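Putative NADPH:quinone reductase (Bacillus thuringiensis, PDB 3GMS) probably catalyses the NADPH-dependent reduction of quinones, as do related medium-chain reductases. Local coordinates at residues 65-73 with 119-127; 108-117 with 277-288. One frame throughout, in Å; residues are numbered along the deposited sequence.

Contact 1: residues 65-73 with 119-127; sequences IPGYEGVGI and DFTAAQMYI
Gly70 and Ala123 bring the two backbones together, their CA atoms 4.1 Å apart, where 65-73 passes from loop into strand and 119-127 holds a short helix and a type I turn from Ala122 to Met125. Gly70 has phi 143°, a region that glycine reaches easily. In the GroES-like fold of the medium-chain reductases, this contact ties strand 71-77 and the loop before it to the segment leading into helix 127-139. Glu69 carries it. Its CG lies between the backbone N and the carbonyl carbon (chi1 73°), and the chain then runs out straight to put the carboxylate beside the turn. There Tyr126 N donates to Glu69 OE2 at 2.9 Å, from the syn side but 31° out of the carboxylate plane. Two waters complete the grip: one donates hydrogen bonds to Glu69 OE2 and Ala122 O and accepts one from Gly70 N, and the other lies 2.6 Å from Glu69 OE1. OE1 is also bonded to Asn45, so each carboxylate oxygen has more than one partner. The Tyr126 ring turns an edge to the backbone of 65-73, with CD2 3.4 Å from Tyr68 O, while Val71 CG2 packs on Ala122 CB at 4.0 Å. Around the pair, Val71 is hydrogen-bonded to strand 34-43, Ala123 rests on Val41 of that strand and on Phe328 of strand 326-330, and Met125 reaches helix 277-292.

Contact 2: residues 108-117 with 277-288; sequences DFVVPIPDSI and PYKWQETFRHLI
Ile288, Val111 and Gln281 hold helix 277-288 against strand 110-112 of the GroES-like domain common to medium-chain dehydrogenases; the helix comes far along the chain, past the Rossmann-type parallel sheet, and packs back on the GroES-like part. Helix and strand run roughly the same way, their axes 9.2 Å apart and crossing at -32°. Val111 points at the helix and its two methyls share the work. CG2 sits squarely over the Phe284 ring, 3.9 Å from the centroid in a CH-pi contact, and also meets Trp280 CZ3 at 3.6 Å, whereas CG1 packs on Phe284 CB. Ile288, at the C-terminal end of its segment, uses both branches: CD1 lies against Val111 CG1 and Ile113 CD1, while CG2 packs on Pro114 CG and touches Ile117 CD1. Toward the N-terminal ends of both segments the edge of the Phe109 ring is directed at the face of the Trp280 six-membered ring, with planes at 78°, a T-shaped pair. Arg94 makes cation-pi contacts with both rings, and Trp280 NE1 is bonded to Asn272. Gln281 adds the polar part. The bend in its chain at chi2 brings the amide back over the strand, where NE2 bridges two carbonyls with one residue between them. Both are approached from above the carbonyl plane rather than along a lone pair. The bond from Gln281 NE2 to Asp108 O, 2.9 Å long, lies close to the glutamine's own amide plane, while the one from NE2 to Val110 O, at 3.1 Å, is tilted 22° from it.

Overall arrangement
The two contacts interlock, since their segments alternate along the chain and strand 110-112 is followed directly by helix 119-122. Both reach the same mixed sheet, contact 1 through strand 71-77 and contact 2 through strand 110-112, with strand 89-92 pairing with each. Contact 1 is the deeper: its centre is about 11 Å from that of the chain, against about 16 Å for contact 2, which has exposed prolines at its margin. Their chemistry differs accordingly, a carboxylate held by a backbone N-H and waters in 65-73/119-127, aromatic and aliphatic packing with one bridging amide in 108-117/277-288. They touch directly where Tyr126 CD1 meets Phe284 CZ at 3.5 Å.

Contact 1: residues 65-73 with 119-127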
loop_
_atom_site.group_PDB
_atom_site.type_symbol
_atom_site.label_atom_id
_atom_site.label_comp_id
_atom_site.label_asym_id
_atom_site.label_seq_id
_atom_site.Cartn_x
_atom_site.Cartn_y
_atom_site.Cartn_z
ATOM N N ILE A 65 -10.130 -12.914 8.179
ATOM C CA ILE A 65 -9.692 -13.268 6.805
ATOM C C ILE A 65 -8.695 -12.199 6.343
ATOM O O ILE A 65 -9.046 -11.034 6.312
ATOM C CB ILE A 65 -10.868 -13.371 5.823
ATOM C CG1 ILE A 65 -11.844 -14.468 6.286
ATOM C CG2 ILE A 65 -10.367 -13.738 4.419
ATOM C CD1 ILE A 65 -13.222 -14.413 5.611
ATOM N N PRO A 66 -7.440 -12.577 6.027
ATOM C CA PRO A 66 -6.533 -11.484 5.648
ATOM C C PRO A 66 -6.773 -10.913 4.228
ATOM O O PRO A 66 -7.496 -11.505 3.424
ATOM C CB PRO A 66 -5.144 -12.127 5.627
ATOM C CG PRO A 66 -5.303 -13.526 6.035
ATOM C CD PRO A 66 -6.754 -13.887 6.106
ATOM N N GLY A 67 -6.072 -9.822 3.917
ATOM C CA GLY A 67 -6.122 -9.252 2.570
ATOM C C GLY A 67 -6.939 -7.977 2.455
ATOM O O GLY A 67 -8.142 -7.927 2.748
ATOM N N TYR A 68 -6.269 -6.926 2.022
ATOM C CA TYR A 68 -6.939 -5.620 1.871
ATOM C C TYR A 68 -7.288 -5.298 0.460
ATOM O O TYR A 68 -8.059 -4.337 0.217
ATOM C CB TYR A 68 -6.100 -4.462 2.455
ATOM C CG TYR A 68 -6.094 -4.482 3.946
ATOM C CD1 TYR A 68 -7.191 -4.027 4.671
ATOM C CD2 TYR A 68 -5.034 -5.053 4.641
ATOM C CE1 TYR A 68 -7.206 -4.042 6.063
ATOM C CE2 TYR A 68 -5.032 -5.065 6.055
ATOM C CZ TYR A 68 -6.120 -4.573 6.743
ATOM O OH TYR A 68 -6.161 -4.606 8.120
ATOM N N GLU A 69 -6.705 -5.998 -0.500
ATOM C CA GLU A 69 -7.012 -5.621 -1.886
ATOM C C GLU A 69 -7.068 -6.789 -2.882
ATOM O O GLU A 69 -6.792 -7.947 -2.533
ATOM C CB GLU A 69 -6.121 -4.467 -2.370
ATOM C CG GLU A 69 -4.713 -4.831 -2.639
ATOM C CD GLU A 69 -3.898 -3.667 -3.222
ATOM O OE1 GLU A 69 -2.791 -3.491 -2.734
ATOM O OE2 GLU A 69 -4.328 -2.962 -4.178
ATOM N N GLY A 70 -7.427 -6.469 -4.110
ATOM C CA GLY A 70 -7.561 -7.457 -5.187
ATOM C C GLY A 70 -8.731 -7.112 -6.097
ATOM O O GLY A 70 -9.491 -6.169 -5.825
ATOM N N VAL A 71 -8.890 -7.905 -7.153
ATOM C CA VAL A 71 -9.889 -7.627 -8.170
ATOM C C VAL A 71 -10.736 -8.886 -8.359
ATOM O O VAL A 71 -10.238 -10.002 -8.187
ATOM C CB VAL A 71 -9.190 -7.250 -9.484
ATOM C CG1 VAL A 71 -8.359 -8.426 -10.009
ATOM C CG2 VAL A 71 -10.194 -6.781 -10.544
ATOM N N GLY A 72 -12.009 -8.704 -8.709
ATOM C CA GLY A 72 -12.888 -9.852 -8.990
ATOM C C GLY A 72 -14.070 -9.419 -9.840
ATOM O O GLY A 72 -14.117 -8.272 -10.312
ATOM N N ILE A 73 -15.011 -10.353 -10.027
ATOM C CA ILE A 73 -16.211 -10.144 -10.866
ATOM C C ILE A 73 -17.448 -10.161 -9.991
ATOM O O ILE A 73 -17.624 -11.081 -9.209
ATOM C CB ILE A 73 -16.363 -11.296 -11.905
ATOM C CG1 ILE A 73 -15.139 -11.384 -12.792
ATOM C CG2 ILE A 73 -17.690 -11.136 -12.719
ATOM C CD1 ILE A 73 -14.921 -10.126 -13.570
ATOM N N ASP A 119 -5.847 -7.715 -14.795
ATOM C CA ASP A 119 -6.152 -8.115 -13.400
ATOM C C ASP A 119 -4.979 -7.856 -12.433
ATOM O O ASP A 119 -5.189 -7.489 -11.277
ATOM C CB ASP A 119 -6.438 -9.620 -13.297
ATOM C CG ASP A 119 -7.657 -10.056 -14.081
ATOM O OD1 ASP A 119 -8.567 -9.242 -14.359
ATOM O OD2 ASP A 119 -7.695 -11.238 -14.431
ATOM N N PHE A 120 -3.746 -8.076 -12.878
ATOM C CA PHE A 120 -2.616 -7.960 -11.947
ATOM C C PHE A 120 -2.247 -6.514 -11.623
ATOM O O PHE A 120 -1.901 -6.158 -10.488
ATOM C CB PHE A 120 -1.422 -8.768 -12.451
ATOM C CG PHE A 120 -1.683 -10.231 -12.435
ATOM C CD1 PHE A 120 -1.318 -11.007 -11.323
ATOM C CD2 PHE A 120 -2.339 -10.840 -13.530
ATOM C CE1 PHE A 120 -1.586 -12.400 -11.297
ATOM C CE2 PHE A 120 -2.593 -12.224 -13.526
ATOM C CZ PHE A 120 -2.213 -13.014 -12.400
ATOM N N THR A 121 -2.437 -5.650 -12.612
ATOM C CA THR A 121 -2.322 -4.218 -12.384
ATOM C C THR A 121 -3.460 -3.770 -11.474
ATOM O O THR A 121 -3.234 -3.058 -10.491
ATOM C CB THR A 121 -2.327 -3.485 -13.753
ATOM O OG1 THR A 121 -1.185 -3.925 -14.484
ATOM C CG2 THR A 121 -2.251 -1.961 -13.541
ATOM N N ALA A 122 -4.708 -4.161 -11.800
ATOM C CA ALA A 122 -5.843 -3.780 -10.981
ATOM C C ALA A 122 -5.711 -4.231 -9.522
ATOM O O ALA A 122 -6.063 -3.504 -8.578
ATOM C CB ALA A 122 -7.156 -4.364 -11.593
ATOM N N ALA A 123 -5.151 -5.413 -9.348
ATOM C CA ALA A 123 -5.013 -5.986 -8.025
ATOM C C ALA A 123 -4.033 -5.196 -7.124
ATOM O O ALA A 123 -3.872 -5.523 -5.929
ATOM C CB ALA A 123 -4.572 -7.464 -8.166
ATOM N N GLN A 124 -3.322 -4.228 -7.709
ATOM C CA GLN A 124 -2.320 -3.430 -6.997
ATOM C C GLN A 124 -2.708 -1.968 -6.871
ATOM O O GLN A 124 -1.899 -1.124 -6.399
ATOM C CB GLN A 124 -0.949 -3.544 -7.685
ATOM C CG GLN A 124 -0.329 -4.932 -7.689
ATOM C CD GLN A 124 0.967 -4.891 -8.466
ATOM O OE1 GLN A 124 1.968 -4.406 -7.961
ATOM N NE2 GLN A 124 0.923 -5.290 -9.723
ATOM N N MET A 125 -3.971 -1.660 -7.219
ATOM C CA MET A 125 -4.410 -0.266 -7.365
ATOM C C MET A 125 -4.642 0.503 -6.047
ATOM O O MET A 125 -4.627 1.730 -6.045
ATOM C CB MET A 125 -5.691 -0.210 -8.219
ATOM C CG MET A 125 -6.190 1.210 -8.684
ATOM S SD MET A 125 -5.194 1.931 -10.046
ATOM C CE MET A 125 -5.459 0.724 -11.293
ATOM N N TYR A 126 -4.853 -0.221 -4.949
ATOM C CA TYR A 126 -5.348 0.388 -3.715
ATOM C C TYR A 126 -4.245 0.824 -2.773
ATOM O O TYR A 126 -3.933 1.983 -2.676
ATOM C CB TYR A 126 -6.314 -0.575 -3.043
ATOM C CG TYR A 126 -6.907 -0.156 -1.699
ATOM C CD1 TYR A 126 -7.101 1.206 -1.345
ATOM C CD2 TYR A 126 -7.340 -1.147 -0.817
ATOM C CE1 TYR A 126 -7.678 1.536 -0.110
ATOM C CE2 TYR A 126 -7.925 -0.834 0.409
ATOM C CZ TYR A 126 -8.092 0.514 0.747
ATOM O OH TYR A 126 -8.665 0.837 1.961
ATOM N N ILE A 127 -3.612 -0.108 -2.080
ATOM C CA ILE A 127 -2.866 0.289 -0.908
ATOM C C ILE A 127 -1.670 1.222 -1.181
ATOM O O ILE A 127 -1.602 2.299 -0.606
ATOM C CB ILE A 127 -2.391 -0.982 -0.102
ATOM C CG1 ILE A 127 -3.620 -1.722 0.477
ATOM C CG2 ILE A 127 -1.493 -0.568 1.053
ATOM C CD1 ILE A 127 -4.377 -0.937 1.529
HETATM O O HOH W 1 -1.264 -1.575 -3.708
HETATM O O HOH W 2 -6.665 -3.803 -5.640
#

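Contact 2: residues 108-117 with 277-288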
loop_
_atom_site.group_PDB
_atom_site.type_symbol
_atom_site.label_atom_id
_atom_site.label_comp_id
_atom_site.label_asym_id
_atom_site.label_seq_id
_atom_site.Cartn_x
_atom_site.Cartn_y
_atom_site.Cartn_z
ATOM N N ASP A 108 -20.916 1.332 -1.866
ATOM C CA ASP A 108 -20.161 2.598 -1.795
ATOM C C ASP A 108 -18.687 2.475 -2.129
ATOM O O ASP A 108 -18.066 3.416 -2.605
ATOM C CB ASP A 108 -20.283 3.230 -0.388
ATOM C CG ASP A 108 -21.674 3.760 -0.113
ATOM O OD1 ASP A 108 -22.563 3.559 -0.977
ATOM O OD2 ASP A 108 -21.865 4.362 0.963
ATOM N N PHE A 109 -18.126 1.312 -1.864
ATOM C CA PHE A 109 -16.670 1.175 -1.908
ATOM C C PHE A 109 -16.217 0.213 -2.989
ATOM O O PHE A 109 -15.062 -0.217 -3.005
ATOM C CB PHE A 109 -16.155 0.694 -0.546
ATOM C CG PHE A 109 -16.637 1.544 0.593
ATOM C CD1 PHE A 109 -16.530 2.941 0.522
ATOM C CD2 PHE A 109 -17.224 0.955 1.713
ATOM C CE1 PHE A 109 -17.005 3.762 1.575
ATOM C CE2 PHE A 109 -17.701 1.772 2.760
ATOM C CZ PHE A 109 -17.581 3.166 2.675
ATOM N N VAL A 110 -17.142 -0.170 -3.865
ATOM C CA VAL A 110 -16.805 -0.970 -5.028
ATOM C C VAL A 110 -16.175 -0.082 -6.116
ATOM O O VAL A 110 -16.782 0.882 -6.583
ATOM C CB VAL A 110 -18.075 -1.710 -5.548
ATOM C CG1 VAL A 110 -17.792 -2.345 -6.855
ATOM C CG2 VAL A 110 -18.538 -2.776 -4.531
ATOM N N VAL A 111 -14.944 -0.379 -6.514
ATOM C CA VAL A 111 -14.263 0.406 -7.543
ATOM C C VAL A 111 -14.308 -0.280 -8.907
ATOM O O VAL A 111 -13.671 -1.318 -9.105
ATOM C CB VAL A 111 -12.750 0.648 -7.165
ATOM C CG1 VAL A 111 -12.060 1.477 -8.209
ATOM C CG2 VAL A 111 -12.617 1.283 -5.749
ATOM N N PRO A 112 -15.032 0.315 -9.878
ATOM C CA PRO A 112 -15.088 -0.253 -11.231
ATOM C C PRO A 112 -13.729 -0.215 -11.894
ATOM O O PRO A 112 -13.037 0.780 -11.773
ATOM C CB PRO A 112 -16.031 0.722 -11.977
ATOM C CG PRO A 112 -16.859 1.356 -10.895
ATOM C CD PRO A 112 -15.864 1.536 -9.748
ATOM N N ILE A 113 -13.358 -1.291 -12.599
ATOM C CA ILE A 113 -12.096 -1.350 -13.331
ATOM C C ILE A 113 -12.385 -1.456 -14.848
ATOM O O ILE A 113 -13.181 -2.285 -15.252
ATOM C CB ILE A 113 -11.262 -2.565 -12.898
ATOM C CG1 ILE A 113 -10.896 -2.405 -11.411
ATOM C CG2 ILE A 113 -10.005 -2.678 -13.773
ATOM C CD1 ILE A 113 -9.869 -1.280 -11.097
ATOM N N PRO A 114 -11.763 -0.598 -15.657
ATOM C CA PRO A 114 -12.025 -0.610 -17.119
ATOM C C PRO A 114 -11.331 -1.783 -17.805
ATOM O O PRO A 114 -10.364 -2.324 -17.272
ATOM C CB PRO A 114 -11.435 0.731 -17.582
ATOM C CG PRO A 114 -10.336 1.007 -16.638
ATOM C CD PRO A 114 -10.795 0.451 -15.286
ATOM N N ASP A 115 -11.833 -2.185 -18.975
ATOM C CA ASP A 115 -11.288 -3.326 -19.713
ATOM C C ASP A 115 -9.799 -3.161 -20.071
ATOM O O ASP A 115 -9.066 -4.149 -20.213
ATOM C CB ASP A 115 -12.108 -3.562 -20.991
ATOM C CG ASP A 115 -13.544 -3.964 -20.698
ATOM O OD1 ASP A 115 -13.881 -4.299 -19.544
ATOM O OD2 ASP A 115 -14.353 -3.936 -21.645
ATOM N N SER A 116 -9.389 -1.910 -20.191
ATOM C CA SER A 116 -8.008 -1.497 -20.461
ATOM C C SER A 116 -6.964 -1.994 -19.456
ATOM O O SER A 116 -5.781 -2.093 -19.778
ATOM C CB SER A 116 -7.963 0.030 -20.464
ATOM O OG SER A 116 -6.876 0.506 -21.217
ATOM N N ILE A 117 -7.395 -2.261 -18.226
ATOM C CA ILE A 117 -6.455 -2.576 -17.135
ATOM C C ILE A 117 -6.466 -4.065 -16.789
ATOM O O ILE A 117 -7.516 -4.617 -16.497
ATOM C CB ILE A 117 -6.761 -1.696 -15.904
ATOM C CG1 ILE A 117 -6.536 -0.214 -16.288
ATOM C CG2 ILE A 117 -5.985 -2.197 -14.657
ATOM C CD1 ILE A 117 -6.529 0.753 -15.157
ATOM N N PRO A 277 -17.390 9.085 0.338
ATOM C CA PRO A 277 -17.302 8.026 -0.658
ATOM C C PRO A 277 -17.142 8.597 -2.067
ATOM O O PRO A 277 -16.430 8.033 -2.901
ATOM C CB PRO A 277 -18.647 7.300 -0.499
ATOM C CG PRO A 277 -18.975 7.486 0.944
ATOM C CD PRO A 277 -18.543 8.887 1.236
ATOM N N TYR A 278 -17.772 9.742 -2.316
ATOM C CA TYR A 278 -17.711 10.386 -3.604
ATOM C C TYR A 278 -16.257 10.748 -3.906
ATOM O O TYR A 278 -15.732 10.435 -4.990
ATOM C CB TYR A 278 -18.588 11.644 -3.603
ATOM C CG TYR A 278 -18.487 12.404 -4.899
ATOM C CD1 TYR A 278 -19.268 12.032 -6.006
ATOM C CD2 TYR A 278 -17.599 13.476 -5.035
ATOM C CE1 TYR A 278 -19.159 12.725 -7.231
ATOM C CE2 TYR A 278 -17.476 14.166 -6.255
ATOM C CZ TYR A 278 -18.259 13.781 -7.344
ATOM O OH TYR A 278 -18.149 14.472 -8.539
ATOM N N LYS A 279 -15.610 11.404 -2.942
ATOM C CA LYS A 279 -14.219 11.800 -3.122
ATOM C C LYS A 279 -13.283 10.578 -3.256
ATOM O O LYS A 279 -12.294 10.596 -4.022
ATOM C CB LYS A 279 -13.732 12.671 -1.970
ATOM C CG LYS A 279 -12.258 13.017 -2.152
ATOM C CD LYS A 279 -11.741 14.195 -1.362
ATOM C CE LYS A 279 -10.257 14.313 -1.655
ATOM N NZ LYS A 279 -9.745 15.623 -1.272
ATOM N N TRP A 280 -13.569 9.565 -2.442
ATOM C CA TRP A 280 -12.788 8.312 -2.456
ATOM C C TRP A 280 -12.884 7.692 -3.874
ATOM O O TRP A 280 -11.875 7.396 -4.484
ATOM C CB TRP A 280 -13.329 7.406 -1.353
ATOM C CG TRP A 280 -12.506 6.190 -1.034
ATOM C CD1 TRP A 280 -11.437 6.113 -0.177
ATOM C CD2 TRP A 280 -12.702 4.878 -1.554
ATOM N NE1 TRP A 280 -10.954 4.818 -0.150
ATOM C CE2 TRP A 280 -11.728 4.037 -0.958
ATOM C CE3 TRP A 280 -13.635 4.315 -2.428
ATOM C CZ2 TRP A 280 -11.629 2.663 -1.258
ATOM C CZ3 TRP A 280 -13.540 2.948 -2.725
ATOM C CH2 TRP A 280 -12.550 2.140 -2.116
ATOM N N GLN A 281 -14.100 7.553 -4.413
ATOM C CA GLN A 281 -14.271 7.057 -5.794
ATOM C C GLN A 281 -13.603 7.931 -6.855
ATOM O O GLN A 281 -12.957 7.410 -7.762
ATOM C CB GLN A 281 -15.749 6.902 -6.160
ATOM C CG GLN A 281 -16.500 5.848 -5.408
ATOM C CD GLN A 281 -16.163 4.410 -5.844
ATOM O OE1 GLN A 281 -15.676 4.155 -6.963
ATOM N NE2 GLN A 281 -16.455 3.478 -4.975
ATOM N N GLU A 282 -13.739 9.262 -6.736
ATOM C CA GLU A 282 -13.101 10.196 -7.658
ATOM C C GLU A 282 -11.598 10.048 -7.653
ATOM O O GLU A 282 -10.933 10.158 -8.689
ATOM C CB GLU A 282 -13.430 11.620 -7.240
ATOM C CG GLU A 282 -14.772 12.016 -7.726
ATOM C CD GLU A 282 -14.724 12.203 -9.225
ATOM O OE1 GLU A 282 -14.136 13.215 -9.656
ATOM O OE2 GLU A 282 -15.220 11.314 -9.950
ATOM N N THR A 283 -11.058 9.781 -6.475
ATOM C CA THR A 283 -9.608 9.602 -6.344
ATOM C C THR A 283 -9.176 8.331 -7.089
ATOM O O THR A 283 -8.139 8.321 -7.772
ATOM C CB THR A 283 -9.182 9.558 -4.846
ATOM O OG1 THR A 283 -9.611 10.772 -4.214
ATOM C CG2 THR A 283 -7.676 9.447 -4.684
ATOM N N PHE A 284 -9.961 7.263 -6.969
ATOM C CA PHE A 284 -9.648 6.049 -7.743
ATOM C C PHE A 284 -9.774 6.312 -9.240
ATOM O O PHE A 284 -8.962 5.822 -10.029
ATOM C CB PHE A 284 -10.511 4.868 -7.338
ATOM C CG PHE A 284 -9.919 4.063 -6.226
ATOM C CD1 PHE A 284 -10.265 4.323 -4.932
ATOM C CD2 PHE A 284 -8.951 3.085 -6.502
ATOM C CE1 PHE A 284 -9.686 3.563 -3.872
ATOM C CE2 PHE A 284 -8.384 2.312 -5.477
ATOM C CZ PHE A 284 -8.758 2.570 -4.155
ATOM N N ARG A 285 -10.759 7.119 -9.639
ATOM C CA ARG A 285 -10.901 7.388 -11.084
ATOM C C ARG A 285 -9.666 8.046 -11.615
ATOM O O ARG A 285 -9.258 7.789 -12.746
ATOM C CB ARG A 285 -12.169 8.212 -11.382
ATOM C CG ARG A 285 -13.374 7.328 -11.510
ATOM C CD ARG A 285 -14.594 8.082 -12.090
ATOM N NE ARG A 285 -15.198 8.879 -11.036
ATOM C CZ ARG A 285 -16.025 8.395 -10.103
ATOM N NH1 ARG A 285 -16.391 7.111 -10.102
ATOM N NH2 ARG A 285 -16.501 9.202 -9.177
ATOM N N HIS A 286 -9.045 8.860 -10.768
ATOM C CA HIS A 286 -7.833 9.525 -11.101
ATOM C C HIS A 286 -6.619 8.628 -11.242
ATOM O O HIS A 286 -5.851 8.768 -12.213
ATOM C CB HIS A 286 -7.507 10.681 -10.138
ATOM C CG HIS A 286 -6.379 11.517 -10.642
ATOM N ND1 HIS A 286 -6.486 12.298 -11.775
ATOM C CD2 HIS A 286 -5.082 11.592 -10.259
ATOM C CE1 HIS A 286 -5.326 12.877 -12.022
ATOM N NE2 HIS A 286 -4.457 12.465 -11.118
ATOM N N LEU A 287 -6.439 7.726 -10.284
ATOM C CA LEU A 287 -5.334 6.759 -10.359
ATOM C C LEU A 287 -5.510 5.887 -11.602
ATOM O O LEU A 287 -4.541 5.639 -12.303
ATOM C CB LEU A 287 -5.323 5.862 -9.112
ATOM C CG LEU A 287 -5.025 6.543 -7.770
ATOM C CD1 LEU A 287 -5.355 5.539 -6.647
ATOM C CD2 LEU A 287 -3.593 6.914 -7.707
ATOM N N ILE A 288 -6.755 5.477 -11.875
ATOM C CA ILE A 288 -7.042 4.629 -13.041
ATOM C C ILE A 288 -6.628 5.370 -14.334
ATOM O O ILE A 288 -5.984 4.775 -15.197
ATOM C CB ILE A 288 -8.509 4.197 -13.054
ATOM C CG1 ILE A 288 -8.743 3.117 -11.963
ATOM C CG2 ILE A 288 -8.951 3.740 -14.464
ATOM C CD1 ILE A 288 -10.237 2.849 -11.703
#